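Local coordinates for Lys-gingipain W83 (Porphyromonas gingivalis, PDB 3KM5), which cleaves proteins after lysine as a secreted cysteine protease and probable virulence factor, represented here by its calcium-binding K2 cleaved adhesin domain, a type with haemolytic activity in isolation, at residues A[56-61]-A[124-129]; A[12-17]-A[34-39]; A[75-80]-A[147-152]; A[82-87]-A[167-172]; A[94-99]-A[112-117]. One frame throughout, in Å; residues are numbered along the deposited sequence. Where two conformers were deposited one is given.

Contact 1: A[56-61]-A[124-129]; sequences FSWNGM and GARFGL
The indole of Trp-58 lies against the side chain of Arg-126, whose CD sits over the five-membered ring, 4.0 Å from its centroid, in a CH-pi contact. Two loops of the beta jelly-roll adhesin domain meet here: segment 56-61, which follows on from strand 51-56, and segment 124-129, part of the long excursion between strands 109-115 and 143-148. With CG anti to the backbone N (chi1 -176°), Trp-58 swings its ring toward the arginine. The guanidinium stands at 90° to the indole and presents its edge, NH1 lying 3.4 Å from Trp-58 CD1; the cation-pi contact is off-centre. A salt bridge from NH1 to Asp-165 and a cation-pi contact with Phe-90 also hold this group. The opposite face of the indole is backed by the backbone N of Gly-60. Further along, Phe-56 turns a ring edge to the carbonyl of Phe-127, CE1 to O 3.6 Å, while its CZ reaches Leu-129 CD2. That carbonyl takes a hydrogen bond from Asn-167 ND2, and the ring of Phe-127 packs on Pro-138 of the Lys-137/Pro-138 cleavage site. Asn-59 OD1 accepts the N-H of Leu-129 at 2.8 Å, with the donor tilted 24° from the amide carbonyl plane.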
# COMPACT_ATOMS: atom_id res chain seq x y z
N PHE A 56 1.52 8.03 0.11
CA PHE A 56 2.50 8.93 0.72
C PHE A 56 1.97 9.67 1.96
O PHE A 56 0.83 10.15 2.01
CB PHE A 56 3.00 9.94 -0.34
CG PHE A 56 3.81 9.30 -1.40
CD1 PHE A 56 5.19 9.28 -1.33
CD2 PHE A 56 3.22 8.64 -2.46
CE1 PHE A 56 5.94 8.69 -2.29
CE2 PHE A 56 3.95 8.03 -3.44
CZ PHE A 56 5.33 8.03 -3.35
N SER A 57 2.83 9.83 2.98
CA SER A 57 2.59 10.82 4.04
C SER A 57 3.54 12.01 3.88
O SER A 57 3.43 12.96 4.67
CB SER A 57 2.72 10.21 5.42
OG SER A 57 4.02 9.77 5.69
N TRP A 58 4.47 11.95 2.91
CA TRP A 58 5.25 13.12 2.43
C TRP A 58 5.48 12.90 0.96
O TRP A 58 6.05 11.87 0.57
CB TRP A 58 6.61 13.27 3.13
CG TRP A 58 7.33 14.53 2.69
CD1 TRP A 58 7.24 15.78 3.27
CD2 TRP A 58 8.18 14.68 1.55
NE1 TRP A 58 8.02 16.68 2.58
CE2 TRP A 58 8.60 16.04 1.52
CE3 TRP A 58 8.65 13.81 0.57
CZ2 TRP A 58 9.46 16.54 0.53
CZ3 TRP A 58 9.51 14.30 -0.41
CH2 TRP A 58 9.90 15.65 -0.43
N ASN A 59 5.15 13.89 0.13
CA ASN A 59 5.40 13.80 -1.31
C ASN A 59 5.54 15.23 -1.84
O ASN A 59 4.58 15.81 -2.34
CB ASN A 59 4.28 13.04 -2.02
CG ASN A 59 4.49 12.91 -3.52
OD1 ASN A 59 5.61 13.02 -4.01
ND2 ASN A 59 3.42 12.65 -4.24
N GLY A 60 6.73 15.79 -1.68
CA GLY A 60 6.96 17.21 -1.98
C GLY A 60 6.46 18.14 -0.88
O GLY A 60 6.86 19.30 -0.82
N MET A 61 5.57 17.60 -0.04
CA MET A 61 5.01 18.31 1.10
C MET A 61 4.45 17.28 2.08
O MET A 61 4.20 16.13 1.72
CB MET A 61 3.94 19.32 0.68
CG MET A 61 2.61 18.75 0.15
SD MET A 61 1.30 20.00 0.09
CE MET A 61 -0.17 19.05 -0.28
N GLY A 124 17.69 11.11 6.71
CA GLY A 124 18.13 10.94 5.33
C GLY A 124 17.23 11.69 4.35
O GLY A 124 16.54 12.65 4.73
N ALA A 125 17.23 11.24 3.10
CA ALA A 125 16.42 11.85 2.05
C ALA A 125 15.01 11.28 2.08
O ALA A 125 14.80 10.16 2.55
CB ALA A 125 17.05 11.58 0.67
N ARG A 126 14.05 12.07 1.60
CA ARG A 126 12.68 11.61 1.35
C ARG A 126 12.44 11.63 -0.14
O ARG A 126 13.10 12.38 -0.88
CB ARG A 126 11.63 12.45 2.08
CG ARG A 126 11.64 12.31 3.56
CD ARG A 126 10.57 13.18 4.15
NE ARG A 126 10.73 13.29 5.59
CZ ARG A 126 9.80 13.76 6.41
NH1 ARG A 126 8.63 14.15 5.95
NH2 ARG A 126 10.05 13.84 7.71
N PHE A 127 11.50 10.81 -0.58
CA PHE A 127 11.34 10.47 -1.98
C PHE A 127 9.90 10.68 -2.37
O PHE A 127 9.01 10.39 -1.58
CB PHE A 127 11.81 9.05 -2.25
CG PHE A 127 13.28 8.86 -1.97
CD1 PHE A 127 14.22 9.12 -2.94
CD2 PHE A 127 13.71 8.47 -0.71
CE1 PHE A 127 15.57 8.97 -2.68
CE2 PHE A 127 15.08 8.32 -0.45
CZ PHE A 127 16.00 8.58 -1.43
N GLY A 128 9.70 11.17 -3.58
CA GLY A 128 8.37 11.48 -4.06
C GLY A 128 8.25 11.34 -5.55
O GLY A 128 9.14 10.79 -6.23
N LEU A 129 7.13 11.84 -6.08
CA LEU A 129 6.88 11.81 -7.52
C LEU A 129 7.44 13.07 -8.20
O LEU A 129 7.50 13.11 -9.42
CB LEU A 129 5.38 11.72 -7.81
CG LEU A 129 4.60 10.63 -7.07
CD1 LEU A 129 3.15 10.67 -7.52
CD2 LEU A 129 5.24 9.24 -7.26

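Contact 2: A[12-17]-A[34-39]; sequences STHGEA and LCLSSG
A type II beta turn from Thr-13 to Glu-16 docks on strand 34-37, held by two backbone bonds and one from a side chain. His-14 supplies the last: its ND1 accepts the N-H of Ser-37 at 3.0 Å, with the donor almost exactly in the imidazole plane. As the acceptor of this bond, ND1 carries no proton. CG lies anti to the backbone N (chi1 -179°), which carries the ring over to Leu-36 and Ser-37, CE1 3.9 Å from Leu-36 CD2. Gly-15 N donates to Cys-35 O at 2.8 Å, and Cys-35 N returns a bond to Glu-16 O. Within the jelly roll, strand 34-37 pairs on its other side with strand 51-56, so the turn lies along the remaining edge of an outer strand. Positive phi at Gly-15 (86°) suits the third position of the turn, which Glu-16 N closes onto Thr-13 O. Cys-35 points its side chain into the turn, CB 3.3 Å from Thr-13 O and SG 3.6 Å from Ser-12 CB. The hydroxyl of Ser-12 is engaged by Ala-19 N. Leu-34 brings CD2 to within 3.4 Å of Gly-15 O.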
# COMPACT_ATOMS: atom_id res chain seq x y z
N SER A 12 -0.89 -2.89 -14.03
CA SER A 12 -1.28 -1.51 -13.82
C SER A 12 -0.23 -0.58 -14.40
O SER A 12 0.84 -1.01 -14.83
CB SER A 12 -1.41 -1.22 -12.32
OG SER A 12 -2.52 -1.93 -11.80
N THR A 13 -0.53 0.72 -14.43
CA THR A 13 0.38 1.71 -15.05
C THR A 13 0.82 2.80 -14.07
O THR A 13 0.04 3.23 -13.22
CB THR A 13 -0.31 2.34 -16.27
OG1 THR A 13 -0.54 1.34 -17.28
CG2 THR A 13 0.51 3.46 -16.87
N HIS A 14 2.07 3.23 -14.21
CA HIS A 14 2.62 4.30 -13.36
C HIS A 14 1.71 5.53 -13.31
O HIS A 14 1.29 6.04 -14.37
CB HIS A 14 4.00 4.70 -13.87
CG HIS A 14 4.64 5.76 -13.05
ND1 HIS A 14 5.37 5.48 -11.92
CD2 HIS A 14 4.60 7.11 -13.16
CE1 HIS A 14 5.77 6.61 -11.38
NE2 HIS A 14 5.32 7.62 -12.11
N GLY A 15 1.37 6.00 -12.11
CA GLY A 15 0.55 7.20 -11.93
C GLY A 15 -0.96 7.02 -11.95
O GLY A 15 -1.73 7.97 -11.77
N GLU A 16 -1.40 5.79 -12.16
CA GLU A 16 -2.82 5.46 -12.12
C GLU A 16 -3.17 4.63 -10.93
O GLU A 16 -2.29 3.99 -10.34
CB GLU A 16 -3.21 4.65 -13.35
CG GLU A 16 -2.93 5.35 -14.65
CD GLU A 16 -3.68 6.66 -14.85
OE1 GLU A 16 -4.78 6.85 -14.30
OE2 GLU A 16 -3.10 7.50 -15.55
N ALA A 17 -4.46 4.63 -10.55
CA ALA A 17 -4.96 3.72 -9.55
C ALA A 17 -4.81 2.33 -10.15
O ALA A 17 -4.91 2.15 -11.36
CB ALA A 17 -6.44 4.00 -9.19
N LEU A 34 -1.53 4.96 -5.63
CA LEU A 34 -1.17 4.98 -7.04
C LEU A 34 -0.18 3.86 -7.33
O LEU A 34 0.71 3.59 -6.52
CB LEU A 34 -0.46 6.29 -7.44
CG LEU A 34 -1.25 7.60 -7.43
CD1 LEU A 34 -0.27 8.72 -7.76
CD2 LEU A 34 -2.37 7.58 -8.44
N CYS A 35 -0.27 3.28 -8.52
CA CYS A 35 0.75 2.39 -9.01
C CYS A 35 1.98 3.20 -9.38
O CYS A 35 1.86 4.29 -9.92
CB CYS A 35 0.23 1.68 -10.26
SG CYS A 35 1.46 0.72 -11.20
N LEU A 36 3.15 2.70 -8.98
CA LEU A 36 4.45 3.26 -9.38
C LEU A 36 5.26 2.20 -10.09
O LEU A 36 5.22 1.02 -9.71
CB LEU A 36 5.26 3.71 -8.18
CG LEU A 36 4.60 4.70 -7.22
CD1 LEU A 36 5.55 4.99 -6.05
CD2 LEU A 36 4.10 5.98 -7.92
N SER A 37 6.02 2.61 -11.12
CA SER A 37 6.95 1.73 -11.81
C SER A 37 8.41 2.15 -11.61
O SER A 37 8.74 3.34 -11.70
CB SER A 37 6.68 1.74 -13.31
OG SER A 37 7.67 0.97 -13.96
N SER A 38 9.26 1.17 -11.35
CA SER A 38 10.70 1.39 -11.25
C SER A 38 11.31 1.88 -12.56
O SER A 38 12.42 2.42 -12.56
CB SER A 38 11.41 0.10 -10.81
OG SER A 38 11.18 -0.92 -11.79
N GLY A 39 10.62 1.66 -13.68
CA GLY A 39 11.05 2.20 -14.97
C GLY A 39 10.79 3.70 -15.11
O GLY A 39 11.24 4.32 -16.08

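Contact 3: A[75-80]-A[147-152]; sequences TGATKV and VDLPAG
Lys-79 and Asp-148 lie side by side and point the same way, joined by a salt bridge of 2.8 Å from NZ to OD1. The ammonium meets OD1 from above the carboxylate plane, 50° out of it. Bends at chi2 (77°) and chi3 (90°) fold the lysine back across the strands, carrying CD to 3.4 Å from the same OD1. Behind this pair is antiparallel backbone: Lys-79 and Asp-148 form a non-hydrogen-bonded pair, whereas Val-80 and Val-147 bond in both directions, the shorter link running from Val-147 N to Val-80 O at 2.8 Å. Beyond the regular pairing, Leu-149 N still donates to Thr-78 O at 3.0 Å, but from above the carbonyl plane. A water then spans the widening gap, donating to the carbonyls of Ala-77 and Leu-149. On the other face Leu-149 spreads its two methyls, CD1 to Ala-77 CB at 3.7 Å and CD2 to Val-80 CG1 at 3.8 Å. Ile-99 of the second jelly-roll sheet packs on this leucine, and Val-112 and Phe-113 pack on Val-147. Across strand 79-86, Thr-78 and Lys-79 both face Thr-177 in a classic beta bulge. The two faces thus differ in chemistry: an ion pair lies on the Lys-79 side, while aliphatic groups on the Val-80 side join the interior between the sheets.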
# COMPACT_ATOMS: atom_id res chain seq x y z
N THR A 75 -14.68 -13.04 -2.20
CA THR A 75 -15.45 -13.95 -1.36
C THR A 75 -14.83 -15.34 -1.42
O THR A 75 -14.61 -15.89 -2.50
CB THR A 75 -16.92 -14.01 -1.79
OG1 THR A 75 -17.52 -12.72 -1.59
CG2 THR A 75 -17.67 -15.05 -0.95
N GLY A 76 -14.56 -15.91 -0.26
CA GLY A 76 -13.85 -17.20 -0.18
C GLY A 76 -12.41 -17.11 0.33
O GLY A 76 -11.83 -18.11 0.77
N ALA A 77 -11.86 -15.90 0.33
CA ALA A 77 -10.52 -15.68 0.80
C ALA A 77 -10.45 -15.93 2.30
O ALA A 77 -11.32 -15.48 3.03
CB ALA A 77 -10.09 -14.25 0.48
N THR A 78 -9.44 -16.68 2.73
CA THR A 78 -9.21 -17.00 4.11
C THR A 78 -7.92 -16.36 4.64
O THR A 78 -7.75 -16.28 5.86
CB THR A 78 -9.13 -18.50 4.30
OG1 THR A 78 -8.18 -19.06 3.37
CG2 THR A 78 -10.48 -19.17 4.03
N LYS A 79 -7.02 -15.93 3.74
CA LYS A 79 -5.71 -15.40 4.13
C LYS A 79 -5.32 -14.36 3.09
O LYS A 79 -5.59 -14.55 1.90
CB LYS A 79 -4.63 -16.49 4.20
CG LYS A 79 -3.50 -16.18 5.18
CD LYS A 79 -3.93 -16.44 6.64
CE LYS A 79 -3.63 -17.85 7.09
NZ LYS A 79 -4.37 -18.27 8.34
N VAL A 80 -4.69 -13.25 3.52
CA VAL A 80 -3.96 -12.39 2.59
C VAL A 80 -2.49 -12.29 3.07
O VAL A 80 -2.23 -12.11 4.26
CB VAL A 80 -4.66 -10.99 2.43
CG1 VAL A 80 -4.74 -10.18 3.78
CG2 VAL A 80 -3.99 -10.18 1.32
N VAL A 147 -2.08 -12.27 7.09
CA VAL A 147 -3.18 -11.81 7.91
C VAL A 147 -4.39 -12.72 7.69
O VAL A 147 -4.79 -12.99 6.56
CB VAL A 147 -3.54 -10.37 7.55
CG1 VAL A 147 -4.81 -9.91 8.27
CG2 VAL A 147 -2.36 -9.48 7.92
N ASP A 148 -4.94 -13.21 8.79
CA ASP A 148 -6.11 -14.08 8.76
C ASP A 148 -7.35 -13.25 8.36
O ASP A 148 -7.53 -12.15 8.85
CB ASP A 148 -6.38 -14.66 10.16
CG ASP A 148 -5.29 -15.56 10.70
OD1 ASP A 148 -4.40 -15.99 9.96
OD2 ASP A 148 -5.39 -15.86 11.91
N LEU A 149 -8.18 -13.77 7.45
CA LEU A 149 -9.41 -13.09 7.05
C LEU A 149 -10.64 -13.77 7.66
O LEU A 149 -10.78 -14.99 7.53
CB LEU A 149 -9.53 -13.02 5.54
CG LEU A 149 -8.33 -12.39 4.82
CD1 LEU A 149 -8.49 -12.55 3.31
CD2 LEU A 149 -8.21 -10.95 5.18
N PRO A 150 -11.48 -13.01 8.38
CA PRO A 150 -12.68 -13.58 8.99
C PRO A 150 -13.59 -14.20 7.97
O PRO A 150 -13.62 -13.79 6.80
CB PRO A 150 -13.37 -12.38 9.63
CG PRO A 150 -12.31 -11.33 9.77
CD PRO A 150 -11.30 -11.59 8.71
N ALA A 151 -14.33 -15.21 8.39
CA ALA A 151 -15.32 -15.82 7.55
C ALA A 151 -16.30 -14.76 7.04
O ALA A 151 -16.75 -13.92 7.79
CB ALA A 151 -16.08 -16.85 8.34
N GLY A 152 -16.63 -14.84 5.78
CA GLY A 152 -17.53 -13.86 5.17
C GLY A 152 -16.83 -12.67 4.50
O GLY A 152 -17.48 -11.87 3.84
O HOH W 1 -12.38 -16.72 5.76

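Contact 4: A[82-87]-A[167-172]; sequences YYYAVN and NYILLD. With CA (calcium ion), chain D.
Asn-87 and Asn-167 both hold CG anti to the backbone N (chi1 -180° and -161°), which extends their amides toward each other. ND2 of Asn-87 donates to Asn-167 OD1 at 2.8 Å, in the carbonyl plane and on a lone pair, although the two amide planes are turned 50° apart. The backbone N of Asn-167 bonds to Asp-93 OD2. A water accepts from both Asn-87 N and Tyr-168 N and so bridges the two backbones. Tyr-168, its CG between the backbone N and the carbonyl carbon, lays its ring beside the Val-86 to Asn-87 peptide, CZ 3.6 Å from Asn-87 N; its hydroxyl bonds to Ser-140. These antiparallel strands run through the jelly-roll sheet, with hydrogen-bonded pairs Tyr-83/Asp-172 and Ala-85/Leu-170, the latter including Leu-170 N to Ala-85 O at 2.9 Å. On the face of Tyr-84 and Leu-171, CD2 of the leucine touches Tyr-84 CB at 3.8 Å and also reaches the ring of Tyr-82. Asp-172 turns its carboxylate away from strand 82-86 to calcium, binding it through OD1 at 2.5 Å and OD2 at 2.6 Å. Thr-8, Glu-10, Gly-48, Asn-51 and a water complete the site. Bidentate binding fixes the rotation of this carboxylate, and the nearby cation probably favours its ionised form.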
# COMPACT_ATOMS: atom_id res chain seq x y z
N TYR A 82 1.27 -10.48 1.94
CA TYR A 82 1.73 -9.38 1.12
C TYR A 82 3.10 -8.94 1.63
O TYR A 82 3.55 -9.38 2.70
CB TYR A 82 0.75 -8.19 1.13
CG TYR A 82 0.49 -7.66 2.53
CD1 TYR A 82 1.23 -6.60 3.04
CD2 TYR A 82 -0.42 -8.28 3.39
CE1 TYR A 82 1.02 -6.11 4.34
CE2 TYR A 82 -0.63 -7.81 4.68
CZ TYR A 82 0.09 -6.74 5.15
OH TYR A 82 -0.14 -6.33 6.45
N TYR A 83 3.73 -8.07 0.86
CA TYR A 83 4.98 -7.44 1.23
C TYR A 83 4.81 -5.93 1.19
O TYR A 83 4.20 -5.40 0.28
CB TYR A 83 6.12 -7.87 0.28
CG TYR A 83 6.30 -9.37 0.21
CD1 TYR A 83 7.24 -10.03 0.97
CD2 TYR A 83 5.49 -10.13 -0.64
CE1 TYR A 83 7.37 -11.46 0.90
CE2 TYR A 83 5.60 -11.49 -0.70
CZ TYR A 83 6.54 -12.16 0.04
OH TYR A 83 6.62 -13.55 -0.02
N TYR A 84 5.35 -5.25 2.21
CA TYR A 84 5.38 -3.81 2.24
C TYR A 84 6.79 -3.29 2.38
O TYR A 84 7.69 -3.98 2.84
CB TYR A 84 4.48 -3.27 3.35
CG TYR A 84 5.01 -3.32 4.76
CD1 TYR A 84 5.87 -2.34 5.25
CD2 TYR A 84 4.67 -4.35 5.61
CE1 TYR A 84 6.35 -2.38 6.53
CE2 TYR A 84 5.11 -4.37 6.91
CZ TYR A 84 5.96 -3.41 7.36
OH TYR A 84 6.40 -3.46 8.66
N ALA A 85 6.95 -2.03 2.01
CA ALA A 85 8.22 -1.35 2.18
C ALA A 85 7.95 0.10 2.60
O ALA A 85 7.00 0.70 2.18
CB ALA A 85 9.05 -1.42 0.87
N VAL A 86 8.82 0.62 3.43
CA VAL A 86 8.75 2.03 3.84
C VAL A 86 10.14 2.63 3.67
O VAL A 86 11.09 1.93 3.38
CB VAL A 86 8.26 2.22 5.31
CG1 VAL A 86 6.84 1.69 5.47
CG2 VAL A 86 9.18 1.51 6.30
N ASN A 87 10.23 3.94 3.83
CA ASN A 87 11.54 4.62 3.88
C ASN A 87 12.07 4.42 5.29
O ASN A 87 11.49 4.94 6.25
CB ASN A 87 11.36 6.10 3.59
CG ASN A 87 12.64 6.87 3.61
OD1 ASN A 87 13.63 6.46 4.22
ND2 ASN A 87 12.64 7.98 2.91
N ASN A 167 7.14 9.16 5.09
CA ASN A 167 7.37 9.21 3.64
C ASN A 167 6.32 8.44 2.84
O ASN A 167 5.45 9.07 2.25
CB ASN A 167 8.83 8.86 3.29
CG ASN A 167 9.29 9.30 1.90
OD1 ASN A 167 10.45 9.05 1.52
ND2 ASN A 167 8.42 9.97 1.12
N TYR A 168 6.42 7.12 2.81
CA TYR A 168 5.52 6.32 1.96
C TYR A 168 5.37 4.95 2.59
O TYR A 168 6.17 4.50 3.44
CB TYR A 168 6.03 6.16 0.50
CG TYR A 168 7.41 5.59 0.41
CD1 TYR A 168 7.61 4.25 0.61
CD2 TYR A 168 8.53 6.39 0.18
CE1 TYR A 168 8.83 3.69 0.56
CE2 TYR A 168 9.79 5.83 0.11
CZ TYR A 168 9.94 4.47 0.32
OH TYR A 168 11.18 3.86 0.31
N ILE A 169 4.27 4.29 2.19
CA ILE A 169 4.16 2.83 2.26
C ILE A 169 3.94 2.29 0.85
O ILE A 169 3.13 2.81 0.08
CB ILE A 169 3.10 2.39 3.24
CG1 ILE A 169 3.03 0.87 3.30
CG2 ILE A 169 1.71 2.96 2.94
CD1 ILE A 169 2.38 0.32 4.54
N LEU A 170 4.72 1.26 0.50
CA LEU A 170 4.53 0.54 -0.76
C LEU A 170 3.98 -0.85 -0.45
O LEU A 170 4.39 -1.45 0.57
CB LEU A 170 5.85 0.36 -1.49
CG LEU A 170 6.71 1.60 -1.62
CD1 LEU A 170 8.04 1.29 -2.33
CD2 LEU A 170 5.96 2.70 -2.33
N LEU A 171 3.17 -1.42 -1.36
CA LEU A 171 2.73 -2.81 -1.27
C LEU A 171 3.01 -3.50 -2.57
O LEU A 171 2.95 -2.88 -3.62
CB LEU A 171 1.22 -2.95 -0.96
CG LEU A 171 0.72 -2.18 0.24
CD1 LEU A 171 -0.80 -2.14 0.28
CD2 LEU A 171 1.23 -2.82 1.53
N ASP A 172 3.29 -4.79 -2.49
CA ASP A 172 3.44 -5.60 -3.71
C ASP A 172 3.15 -7.06 -3.37
O ASP A 172 3.17 -7.47 -2.23
CB ASP A 172 4.86 -5.39 -4.24
CG ASP A 172 5.03 -5.76 -5.72
OD1 ASP A 172 4.03 -6.05 -6.38
OD2 ASP A 172 6.19 -5.65 -6.19
CA CA D . 5.18 -5.97 -8.58
O HOH W 2 8.29 5.80 4.96
O HOH W 3 5.21 -8.33 -8.41

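Contact 5: A[94-99]-A[112-117]; sequences HYAVMI and VFEETP
Glu-115 OE2 is gripped from two directions: the hydroxyl of Tyr-95 donates to its anti lone pair at 2.7 Å, and Arg-145 NE adds a salt bridge. Tyr-95 and Glu-115 run side by side, each with CG between the backbone N and carbonyl carbon (chi1 76° and 71°), so ring and carboxylate extend together from one face. The Tyr-95 oxygen also bonds to Tyr-82 OH and lies at the ring edge of Phe-113, 3.4 Å from CE2. Nearer the strand ends, His-94 uses both ring nitrogens. NE2 donates to Glu-114 OE2 at 2.8 Å, in the imidazole plane but above that of the carboxylate, and ND1 and Thr-116 OG1 share a hydrogen bond of 2.8 Å. Glu-115 O lies over a face of the same imidazole. Tyr-161 OH is a second hydrogen-bond partner of Glu-114 OE2, and its ring meets that of His-94. At the other end Val-97 O accepts from both Val-112 N, at 2.9 Å, and Phe-113 N, while Ile-99 CG1 rests on Val-112 CG1 at 3.7 Å. Val-112 and Phe-113 both face Val-97, the signature of a classic beta bulge, here in the antiparallel hairpin of strands 95-100 and 109-115 at an edge of the jelly roll's second sheet.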
# COMPACT_ATOMS: atom_id res chain seq x y z
N HIS A 94 1.97 4.23 9.24
CA HIS A 94 0.95 3.40 9.84
C HIS A 94 -0.10 2.96 8.81
O HIS A 94 -0.59 3.79 8.01
CB HIS A 94 0.28 4.17 11.01
CG HIS A 94 -0.70 3.35 11.78
ND1 HIS A 94 -0.33 2.60 12.88
CD2 HIS A 94 -2.02 3.13 11.61
CE1 HIS A 94 -1.38 1.95 13.34
NE2 HIS A 94 -2.43 2.25 12.59
N TYR A 95 -0.47 1.69 8.88
CA TYR A 95 -1.53 1.19 8.01
C TYR A 95 -2.31 0.07 8.66
O TYR A 95 -1.84 -0.58 9.59
CB TYR A 95 -0.94 0.77 6.65
CG TYR A 95 -0.22 -0.54 6.75
CD1 TYR A 95 -0.87 -1.72 6.38
CD2 TYR A 95 1.06 -0.63 7.25
CE1 TYR A 95 -0.27 -2.94 6.56
CE2 TYR A 95 1.69 -1.87 7.40
CZ TYR A 95 1.01 -3.04 7.02
OH TYR A 95 1.56 -4.33 7.18
N ALA A 96 -3.52 -0.12 8.16
CA ALA A 96 -4.38 -1.21 8.55
C ALA A 96 -4.73 -2.08 7.35
O ALA A 96 -4.86 -1.60 6.28
CB ALA A 96 -5.68 -0.69 9.19
N VAL A 97 -4.99 -3.36 7.61
CA VAL A 97 -5.67 -4.26 6.69
C VAL A 97 -7.09 -4.38 7.28
O VAL A 97 -7.27 -4.60 8.51
CB VAL A 97 -5.00 -5.65 6.61
CG1 VAL A 97 -5.75 -6.62 5.71
CG2 VAL A 97 -3.55 -5.52 6.14
N MET A 98 -8.11 -4.18 6.45
CA MET A 98 -9.49 -4.22 6.86
C MET A 98 -10.28 -5.13 5.97
O MET A 98 -9.90 -5.43 4.85
CB MET A 98 -10.08 -2.81 6.77
CG MET A 98 -9.17 -1.75 7.41
SD MET A 98 -9.95 -0.13 7.41
CE MET A 98 -11.18 -0.29 8.68
N ILE A 99 -11.43 -5.57 6.48
CA ILE A 99 -12.34 -6.35 5.67
C ILE A 99 -13.77 -5.80 5.71
O ILE A 99 -14.23 -5.24 6.73
CB ILE A 99 -12.34 -7.86 6.08
CG1 ILE A 99 -13.00 -8.06 7.46
CG2 ILE A 99 -10.92 -8.45 5.97
CD1 ILE A 99 -14.55 -8.39 7.44
N VAL A 112 -8.73 -5.69 10.78
CA VAL A 112 -8.34 -7.01 11.21
C VAL A 112 -6.84 -7.09 11.56
O VAL A 112 -6.42 -8.07 12.18
CB VAL A 112 -8.66 -8.10 10.14
CG1 VAL A 112 -10.16 -8.16 9.90
CG2 VAL A 112 -7.95 -7.92 8.84
N PHE A 113 -6.04 -6.11 11.15
CA PHE A 113 -4.61 -6.04 11.46
C PHE A 113 -4.17 -4.61 11.28
O PHE A 113 -4.59 -3.99 10.32
CB PHE A 113 -3.77 -6.94 10.54
CG PHE A 113 -2.28 -6.67 10.64
CD1 PHE A 113 -1.62 -6.92 11.83
CD2 PHE A 113 -1.59 -6.07 9.59
CE1 PHE A 113 -0.26 -6.59 11.97
CE2 PHE A 113 -0.23 -5.79 9.72
CZ PHE A 113 0.42 -6.05 10.89
N GLU A 114 -3.32 -4.06 12.15
CA GLU A 114 -2.69 -2.79 11.83
C GLU A 114 -1.38 -2.65 12.59
O GLU A 114 -1.19 -3.33 13.61
CB GLU A 114 -3.62 -1.58 12.00
CG GLU A 114 -4.07 -1.31 13.38
CD GLU A 114 -5.06 -0.12 13.50
OE1 GLU A 114 -6.00 -0.25 14.30
OE2 GLU A 114 -4.88 0.94 12.85
N GLU A 115 -0.48 -1.83 12.07
CA GLU A 115 0.83 -1.66 12.63
C GLU A 115 1.47 -0.36 12.16
O GLU A 115 1.00 0.29 11.25
CB GLU A 115 1.75 -2.83 12.31
CG GLU A 115 2.15 -2.86 10.87
CD GLU A 115 3.14 -3.97 10.53
OE1 GLU A 115 3.87 -4.42 11.43
OE2 GLU A 115 3.14 -4.44 9.38
N THR A 116 2.51 0.02 12.90
CA THR A 116 3.33 1.13 12.54
C THR A 116 4.70 0.54 12.21
O THR A 116 5.38 0.02 13.10
CB THR A 116 3.48 2.11 13.71
OG1 THR A 116 2.20 2.52 14.17
CG2 THR A 116 4.21 3.36 13.28
N PRO A 117 5.10 0.55 10.93
CA PRO A 117 6.39 -0.00 10.54
C PRO A 117 7.56 0.56 11.30
O PRO A 117 7.57 1.74 11.65
CB PRO A 117 6.47 0.37 9.05
CG PRO A 117 5.04 0.39 8.62
CD PRO A 117 4.32 1.00 9.76

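Contact 4 is the buried centre; the other four are only partly buried. It shares strand 79-86 with contact 3, about 22 Å away between centres, where an ion pair and a bridging water lie where the two strands run out. Contact 5 belongs to the second sheet and faces both: Tyr-95 bonds to Tyr-82 of contact 4, while Val-112 and Ile-99 pack on Val-147 and Leu-149 of contact 3. Contacts 1 and 2 build the loop side and meet through Leu-129 and Leu-36. There, Asn-59 and His-14 each accept a backbone N-H, in contact 2 beside two backbone bonds, whereas contacts 3, 4 and 5 rest on paired strands. Asn-167 ties contact 1 to contact 4.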